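Local coordinates for protein 2-dehydropantoate 2-reductase (Enterococcus faecium DO, PDB 5X20) that probably catalyses the NADPH-dependent reduction of ketopantoate to pantoic acid in pantothenate biosynthesis, and binds NAD, at residues W32-Q37 with E134-V139; S146-N151 with H175-I180. All coordinates share one frame; numbering follows the deposited sequence.

Overall arrangement
After strand 2-6 and helix 10-21, strand 25-30 leads into Trp-32 and helix 33-42. Contact 1 (32-37 with 134-139) closes a long loop of 96 residues, bringing the hairpin of strands 132-135 and 138-141 back against the start of that helix, beside the adenine of NAD. A few residues later strand 147-151 opens contact 2 (146-151 with 175-180), which closes a short loop of 23 residues carrying helix 157-168. The loops follow in series, neither nesting nor crossing. Contact 1 ties the small four-stranded sheet to helix 33-42 within the Rossmann-type part; contact 2 adds edge strand 174-176 to the eight-stranded sheet. Their centres lie about 30 Å apart, on opposite sides of the chain's centre.

Contact 1 of 2, residues W32-Q37 with E134-V139; sequences WAEHVQ and EGPGQV. With NAD (nicotinamide-adenine-dinucleotide), chain G.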
loop_
_atom_site.group_PDB
_atom_site.type_symbol
_atom_site.label_atom_id
_atom_site.label_comp_id
_atom_site.label_asym_id
_atom_site.label_seq_id
_atom_site.Cartn_x
_atom_site.Cartn_y
_atom_site.Cartn_z
ATOM N N TRP A 32 -17.342 -2.189 -25.260
ATOM C CA TRP A 32 -16.660 -3.467 -25.232
ATOM C C TRP A 32 -17.293 -4.395 -26.281
ATOM O O TRP A 32 -18.410 -4.911 -26.094
ATOM C CB TRP A 32 -16.796 -4.069 -23.826
ATOM C CG TRP A 32 -16.094 -5.374 -23.580
ATOM C CD1 TRP A 32 -15.139 -5.956 -24.363
ATOM C CD2 TRP A 32 -16.263 -6.238 -22.447
ATOM N NE1 TRP A 32 -14.717 -7.112 -23.817
ATOM C CE2 TRP A 32 -15.383 -7.333 -22.640
ATOM C CE3 TRP A 32 -17.055 -6.195 -21.291
ATOM C CZ2 TRP A 32 -15.272 -8.374 -21.727
ATOM C CZ3 TRP A 32 -16.968 -7.238 -20.398
ATOM C CH2 TRP A 32 -16.070 -8.317 -20.614
ATOM N N ALA A 33 -16.590 -4.576 -27.395
ATOM C CA ALA A 33 -17.159 -5.260 -28.592
ATOM C C ALA A 33 -17.649 -6.672 -28.311
ATOM O O ALA A 33 -18.751 -7.023 -28.672
ATOM C CB ALA A 33 -16.144 -5.287 -29.725
ATOM N N GLU A 34 -16.870 -7.442 -27.570
ATOM C CA GLU A 34 -17.268 -8.809 -27.225
ATOM C C GLU A 34 -18.560 -8.808 -26.395
ATOM O O GLU A 34 -19.427 -9.659 -26.560
ATOM C CB GLU A 34 -16.130 -9.488 -26.458
ATOM C CG GLU A 34 -16.102 -10.986 -26.620
ATOM C CD GLU A 34 -15.157 -11.704 -25.651
ATOM O OE1 GLU A 34 -14.241 -11.070 -25.085
ATOM O OE2 GLU A 34 -15.320 -12.936 -25.484
ATOM N N HIS A 35 -18.707 -7.819 -25.512
ATOM C CA HIS A 35 -19.850 -7.708 -24.622
ATOM C C HIS A 35 -21.089 -7.363 -25.439
ATOM O O HIS A 35 -22.170 -7.965 -25.251
ATOM C CB HIS A 35 -19.524 -6.623 -23.596
ATOM C CG HIS A 35 -20.584 -6.352 -22.567
ATOM N ND1 HIS A 35 -21.020 -7.314 -21.689
ATOM C CD2 HIS A 35 -21.193 -5.208 -22.197
ATOM C CE1 HIS A 35 -21.920 -6.797 -20.871
ATOM N NE2 HIS A 35 -22.040 -5.512 -21.158
ATOM N N VAL A 36 -20.938 -6.392 -26.349
ATOM C CA VAL A 36 -22.023 -5.993 -27.244
ATOM C C VAL A 36 -22.486 -7.181 -28.131
ATOM O O VAL A 36 -23.700 -7.413 -28.280
ATOM C CB VAL A 36 -21.587 -4.807 -28.130
ATOM C CG1 VAL A 36 -22.599 -4.550 -29.249
ATOM C CG2 VAL A 36 -21.424 -3.559 -27.287
ATOM N N GLN A 37 -21.541 -7.920 -28.700
ATOM C CA GLN A 37 -21.887 -9.053 -29.557
ATOM C C GLN A 37 -22.615 -10.142 -28.762
ATOM O O GLN A 37 -23.625 -10.653 -29.214
ATOM C CB GLN A 37 -20.644 -9.607 -30.251
ATOM C CG GLN A 37 -20.903 -10.500 -31.470
ATOM C CD GLN A 37 -21.853 -9.873 -32.525
ATOM O OE1 GLN A 37 -21.674 -8.709 -32.949
ATOM N NE2 GLN A 37 -22.891 -10.635 -32.929
ATOM N N GLU A 134 -19.528 -10.416 -14.698
ATOM C CA GLU A 134 -18.806 -11.718 -14.657
ATOM C C GLU A 134 -18.086 -12.065 -15.951
ATOM O O GLU A 134 -17.072 -12.709 -15.937
ATOM C CB GLU A 134 -19.787 -12.822 -14.282
ATOM C CG GLU A 134 -20.446 -12.571 -12.910
ATOM C CD GLU A 134 -19.426 -12.294 -11.786
ATOM O OE1 GLU A 134 -18.613 -13.212 -11.507
ATOM O OE2 GLU A 134 -19.425 -11.170 -11.177
ATOM N N GLY A 135 -18.578 -11.566 -17.069
ATOM C CA GLY A 135 -17.916 -11.731 -18.354
ATOM C C GLY A 135 -18.806 -11.072 -19.359
ATOM O O GLY A 135 -19.826 -10.467 -18.997
ATOM N N PRO A 136 -18.460 -11.177 -20.617
ATOM C CA PRO A 136 -19.325 -10.565 -21.599
ATOM C C PRO A 136 -20.773 -11.097 -21.523
ATOM O O PRO A 136 -21.008 -12.312 -21.497
ATOM C CB PRO A 136 -18.700 -10.934 -22.934
ATOM C CG PRO A 136 -17.409 -11.622 -22.643
ATOM C CD PRO A 136 -17.335 -11.919 -21.189
ATOM N N GLY A 137 -21.713 -10.172 -21.464
ATOM C CA GLY A 137 -23.107 -10.464 -21.450
ATOM C C GLY A 137 -23.596 -11.027 -20.157
ATOM O O GLY A 137 -24.731 -11.469 -20.096
ATOM N N GLN A 138 -22.772 -11.007 -19.112
ATOM C CA GLN A 138 -23.144 -11.638 -17.842
ATOM C C GLN A 138 -22.920 -10.770 -16.605
ATOM O O GLN A 138 -21.790 -10.442 -16.260
ATOM C CB GLN A 138 -22.360 -12.919 -17.648
ATOM C CG GLN A 138 -22.316 -13.744 -18.894
ATOM C CD GLN A 138 -22.098 -15.190 -18.572
ATOM O OE1 GLN A 138 -20.973 -15.589 -18.221
ATOM N NE2 GLN A 138 -23.168 -15.993 -18.671
ATOM N N VAL A 139 -23.993 -10.566 -15.866
ATOM C CA VAL A 139 -23.941 -9.818 -14.623
ATOM C C VAL A 139 -24.547 -10.560 -13.427
ATOM O O VAL A 139 -25.394 -11.423 -13.559
ATOM C CB VAL A 139 -24.667 -8.480 -14.746
ATOM C CG1 VAL A 139 -23.962 -7.642 -15.770
ATOM C CG2 VAL A 139 -26.132 -8.682 -15.132
HETATM P PA NAD G . -17.745 -1.818 -15.240
HETATM O O1A NAD G . -16.248 -1.844 -15.276
HETATM O O2A NAD G . -18.543 -3.101 -15.019
HETATM O O5B NAD G . -18.251 -1.239 -16.637
HETATM C C5B NAD G . -17.738 -0.031 -17.155
HETATM C C4B NAD G . -17.540 -0.115 -18.659
HETATM O O4B NAD G . -16.367 -0.869 -18.854
HETATM C C3B NAD G . -18.645 -0.842 -19.420
HETATM O O3B NAD G . -18.782 -0.245 -20.675
HETATM C C2B NAD G . -18.100 -2.221 -19.578
HETATM O O2B NAD G . -18.626 -2.994 -20.649
HETATM C C1B NAD G . -16.646 -1.867 -19.784
HETATM N N9A NAD G . -15.838 -3.039 -19.475
HETATM C C8A NAD G . -15.932 -3.800 -18.394
HETATM N N7A NAD G . -15.058 -4.808 -18.466
HETATM C C5A NAD G . -14.412 -4.693 -19.624
HETATM C C6A NAD G . -13.368 -5.449 -20.319
HETATM N N6A NAD G . -12.809 -6.557 -19.771
HETATM N N1A NAD G . -13.017 -4.987 -21.519
HETATM C C2A NAD G . -13.536 -3.882 -22.073
HETATM N N3A NAD G . -14.512 -3.143 -21.530
HETATM C C4A NAD G . -14.959 -3.516 -20.306
HETATM O O3 NAD G . -18.040 -0.698 -14.149
HETATM P PN NAD G . -19.285 -0.589 -13.142
HETATM O O1N NAD G . -18.928 -1.516 -11.973
HETATM O O2N NAD G . -20.638 -0.688 -13.788
HETATM O O5D NAD G . -19.017 0.879 -12.567
HETATM C C5D NAD G . -19.579 2.007 -13.226
HETATM C C4D NAD G . -19.616 3.230 -12.303
HETATM O O4D NAD G . -20.474 2.933 -11.182
HETATM C C3D NAD G . -18.221 3.446 -11.748
HETATM O O3D NAD G . -17.907 4.818 -11.617
HETATM C C2D NAD G . -18.260 2.750 -10.391
HETATM O O2D NAD G . -17.301 3.255 -9.454
HETATM C C1D NAD G . -19.697 3.017 -9.984
HETATM N N1N NAD G . -20.257 2.126 -8.978
HETATM C C2N NAD G . -20.102 0.790 -9.128
HETATM C C3N NAD G . -20.617 -0.074 -8.147
HETATM C C7N NAD G . -20.546 -1.581 -8.265
HETATM O O7N NAD G . -21.029 -2.262 -7.370
HETATM N N7N NAD G . -20.122 -2.184 -9.380
HETATM C C4N NAD G . -21.333 0.492 -7.075
HETATM C C5N NAD G . -21.524 1.902 -6.999
HETATM C C6N NAD G . -21.010 2.710 -7.968
#
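With CG anti to the backbone N in both Trp-32 and His-35 (chi1 -180° in the histidine), the indole reaches Pro-136 while the imidazole swings its ND1 to the backbone of Gly-137. There Gly-137 N donates to His-35 ND1 over 2.9 Å, almost straight at 169° although the donor sits 19° out of the ring plane. The acceptor role of ND1 fits a histidine whose NE2 bonds Ala-8 O, so both ring nitrogens are engaged and the ring's rotation is fixed. Pro-136 and Gly-137 are the central residues of a type II turn spanning Gly-135 to Gln-138; the positive phi of Gly-137 suits glycine there. A classic beta bulge adjoins the turn, Glu-134 and Gly-135 both facing Gln-138. The proline ring is touched at two neighbouring atoms. Pro-136 CD lies 3.9 Å from Trp-32 CH2, and Pro-136 CG lies 3.8 Å from Glu-34 CD, the carboxylate carbon. On one face of the indole lies the NAD adenine, with C6A 3.5 Å above the ring centre; CB of His-35 covers the opposite face nearer its rim. Asp-30, which bonds both NAD and Trp-32 N, holds the cofactor and the helix start together.

Contact 2 of 2, residues S146-N151 with H175-I180; sequences SVELQN and HFSDNI. With SO4 (sulfate ion), chain P.
Parallel strand pairing joins Glu-148 to His-175 and Leu-149 to Phe-176, and three backbone bonds document it. His-175 N donates to Val-147 O at 2.7 Å, Leu-149 N to His-175 O at 3.1 Å, and Ser-177 N to Leu-149 O at 2.9 Å. This is the pairing of a beta-alpha-beta unit whose helix 157-168 covers Leu-149 and Phe-176. On that covered face Asn-151 OD1 lies in the ring plane of Phe-176, 3.6 Å from CE2. Asn-151 ND2 donates to a sulfate, probably from the crystallisation liquor, which Gly-155 N and Glu-157 N also bind at the start of helix 157-168. The tight part lies past the last bridge, where the extended side chain of Gln-150, CG anti to the backbone N (chi1 -168°), reaches the turn before helix 180-201. Its OE1 accepts from Ile-180 N at 2.9 Å, an angle of 162° at the hydrogen, with the donor tilted 26° from the amide plane. The methylene CG of Gln-150 meanwhile lies 3.1 Å from Ser-177 O. Ser-177 OG closes an ST turn by accepting from Asn-179 N, and Ile-180 CD1 packs on Leu-149 N at 3.7 Å. The solvent side is looser: exposed His-175 directs NE2 to Asn-173, and Asp-178 points away. Asn-179, the N-cap residue, makes no side-chain capping bond, so the Gln-150 carbonyl from strand 147-151 satisfies the first helical N-H instead.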
loop_
_atom_site.group_PDB
_atom_site.type_symbol
_atom_site.label_atom_id
_atom_site.label_comp_id
_atom_site.label_asym_id
_atom_site.label_seq_id
_atom_site.Cartn_x
_atom_site.Cartn_y
_atom_site.Cartn_z
ATOM N N SER A 146 -29.770 2.457 -3.246
ATOM C CA SER A 146 -30.477 3.690 -3.376
ATOM C C SER A 146 -29.753 4.546 -4.393
ATOM O O SER A 146 -28.621 4.236 -4.776
ATOM C CB SER A 146 -30.570 4.400 -2.023
ATOM O OG SER A 146 -29.279 4.632 -1.471
ATOM N N VAL A 147 -30.440 5.621 -4.800
ATOM C CA VAL A 147 -29.870 6.657 -5.622
ATOM C C VAL A 147 -30.197 8.004 -5.008
ATOM O O VAL A 147 -31.296 8.216 -4.487
ATOM C CB VAL A 147 -30.452 6.574 -7.037
ATOM C CG1 VAL A 147 -29.976 7.723 -7.902
ATOM C CG2 VAL A 147 -30.075 5.251 -7.681
ATOM N N GLU A 148 -29.230 8.913 -5.055
ATOM C CA GLU A 148 -29.463 10.324 -4.792
ATOM C C GLU A 148 -29.028 11.162 -5.975
ATOM O O GLU A 148 -28.015 10.858 -6.614
ATOM C CB GLU A 148 -28.712 10.788 -3.570
ATOM C CG GLU A 148 -29.341 10.338 -2.268
ATOM C CD GLU A 148 -28.809 11.109 -1.095
ATOM O OE1 GLU A 148 -28.606 10.532 -0.035
ATOM O OE2 GLU A 148 -28.570 12.315 -1.193
ATOM N N LEU A 149 -29.792 12.206 -6.281
ATOM C CA LEU A 149 -29.519 13.009 -7.441
ATOM C C LEU A 149 -30.046 14.419 -7.256
ATOM O O LEU A 149 -30.959 14.685 -6.445
ATOM C CB LEU A 149 -30.113 12.353 -8.696
ATOM C CG LEU A 149 -31.658 12.252 -8.845
ATOM C CD1 LEU A 149 -32.226 13.502 -9.469
ATOM C CD2 LEU A 149 -32.052 11.063 -9.711
ATOM N N GLN A 150 -29.471 15.316 -8.036
ATOM C CA GLN A 150 -29.894 16.688 -8.041
ATOM C C GLN A 150 -29.632 17.277 -9.392
ATOM O O GLN A 150 -28.662 16.906 -10.063
ATOM C CB GLN A 150 -29.138 17.513 -6.995
ATOM C CG GLN A 150 -29.754 18.898 -6.755
ATOM C CD GLN A 150 -29.037 19.731 -5.685
ATOM O OE1 GLN A 150 -28.000 19.353 -5.167
ATOM N NE2 GLN A 150 -29.679 20.813 -5.268
ATOM N N ASN A 151 -30.483 18.210 -9.785
ATOM C CA ASN A 151 -30.289 18.995 -10.990
ATOM C C ASN A 151 -29.137 19.971 -10.776
ATOM O O ASN A 151 -28.943 20.488 -9.690
ATOM C CB ASN A 151 -31.539 19.829 -11.295
ATOM C CG ASN A 151 -31.934 20.745 -10.119
ATOM O OD1 ASN A 151 -32.340 20.271 -9.065
ATOM N ND2 ASN A 151 -31.791 22.055 -10.302
ATOM N N HIS A 175 -33.796 9.236 -4.690
ATOM C CA HIS A 175 -34.278 10.407 -3.965
ATOM C C HIS A 175 -33.626 11.660 -4.509
ATOM O O HIS A 175 -32.428 11.673 -4.837
ATOM C CB HIS A 175 -33.962 10.281 -2.478
ATOM C CG HIS A 175 -34.479 9.014 -1.882
ATOM N ND1 HIS A 175 -35.696 8.931 -1.243
ATOM C CD2 HIS A 175 -33.981 7.757 -1.895
ATOM C CE1 HIS A 175 -35.912 7.685 -0.860
ATOM N NE2 HIS A 175 -34.881 6.955 -1.235
ATOM N N PHE A 176 -34.416 12.730 -4.535
ATOM C CA PHE A 176 -33.895 14.053 -4.793
ATOM C C PHE A 176 -33.119 14.522 -3.542
ATOM O O PHE A 176 -33.555 14.316 -2.425
ATOM C CB PHE A 176 -35.032 15.000 -5.118
ATOM C CG PHE A 176 -34.635 16.419 -5.164
ATOM C CD1 PHE A 176 -34.671 17.194 -4.022
ATOM C CD2 PHE A 176 -34.185 17.001 -6.361
ATOM C CE1 PHE A 176 -34.263 18.519 -4.050
ATOM C CE2 PHE A 176 -33.774 18.319 -6.401
ATOM C CZ PHE A 176 -33.812 19.078 -5.242
ATOM N N SER A 177 -31.994 15.181 -3.747
ATOM C CA SER A 177 -31.240 15.789 -2.675
ATOM C C SER A 177 -31.073 17.268 -2.978
ATOM O O SER A 177 -30.811 17.641 -4.142
ATOM C CB SER A 177 -29.831 15.138 -2.571
ATOM O OG SER A 177 -28.995 15.887 -1.686
ATOM N N ASP A 178 -31.168 18.105 -1.941
ATOM C CA ASP A 178 -30.911 19.516 -2.116
ATOM C C ASP A 178 -29.460 19.906 -1.867
ATOM O O ASP A 178 -29.112 21.053 -1.989
ATOM C CB ASP A 178 -31.884 20.405 -1.297
ATOM C CG ASP A 178 -31.752 20.226 0.195
ATOM O OD1 ASP A 178 -30.672 19.823 0.699
ATOM O OD2 ASP A 178 -32.742 20.511 0.878
ATOM N N ASN A 179 -28.619 18.928 -1.531
ATOM C CA ASN A 179 -27.202 19.172 -1.298
ATOM C C ASN A 179 -26.351 18.042 -1.864
ATOM O O ASN A 179 -25.622 17.298 -1.134
ATOM C CB ASN A 179 -27.022 19.338 0.204
ATOM C CG ASN A 179 -25.740 20.013 0.573
ATOM O OD1 ASN A 179 -24.922 20.416 -0.304
ATOM N ND2 ASN A 179 -25.510 20.110 1.872
ATOM N N ILE A 180 -26.423 17.884 -3.183
ATOM C CA ILE A 180 -25.789 16.716 -3.805
ATOM C C ILE A 180 -24.270 16.688 -3.628
ATOM O O ILE A 180 -23.700 15.619 -3.583
ATOM C CB ILE A 180 -26.180 16.540 -5.264
ATOM C CG1 ILE A 180 -25.978 15.083 -5.692
ATOM C CG2 ILE A 180 -25.421 17.450 -6.197
ATOM C CD1 ILE A 180 -26.879 14.087 -5.018
HETATM S S SO4 P . -33.575 24.965 -8.442
HETATM O O1 SO4 P . -32.828 23.699 -8.369
HETATM O O2 SO4 P . -34.882 24.686 -9.074
HETATM O O3 SO4 P . -33.865 25.537 -7.104
HETATM O O4 SO4 P . -32.728 25.920 -9.183
#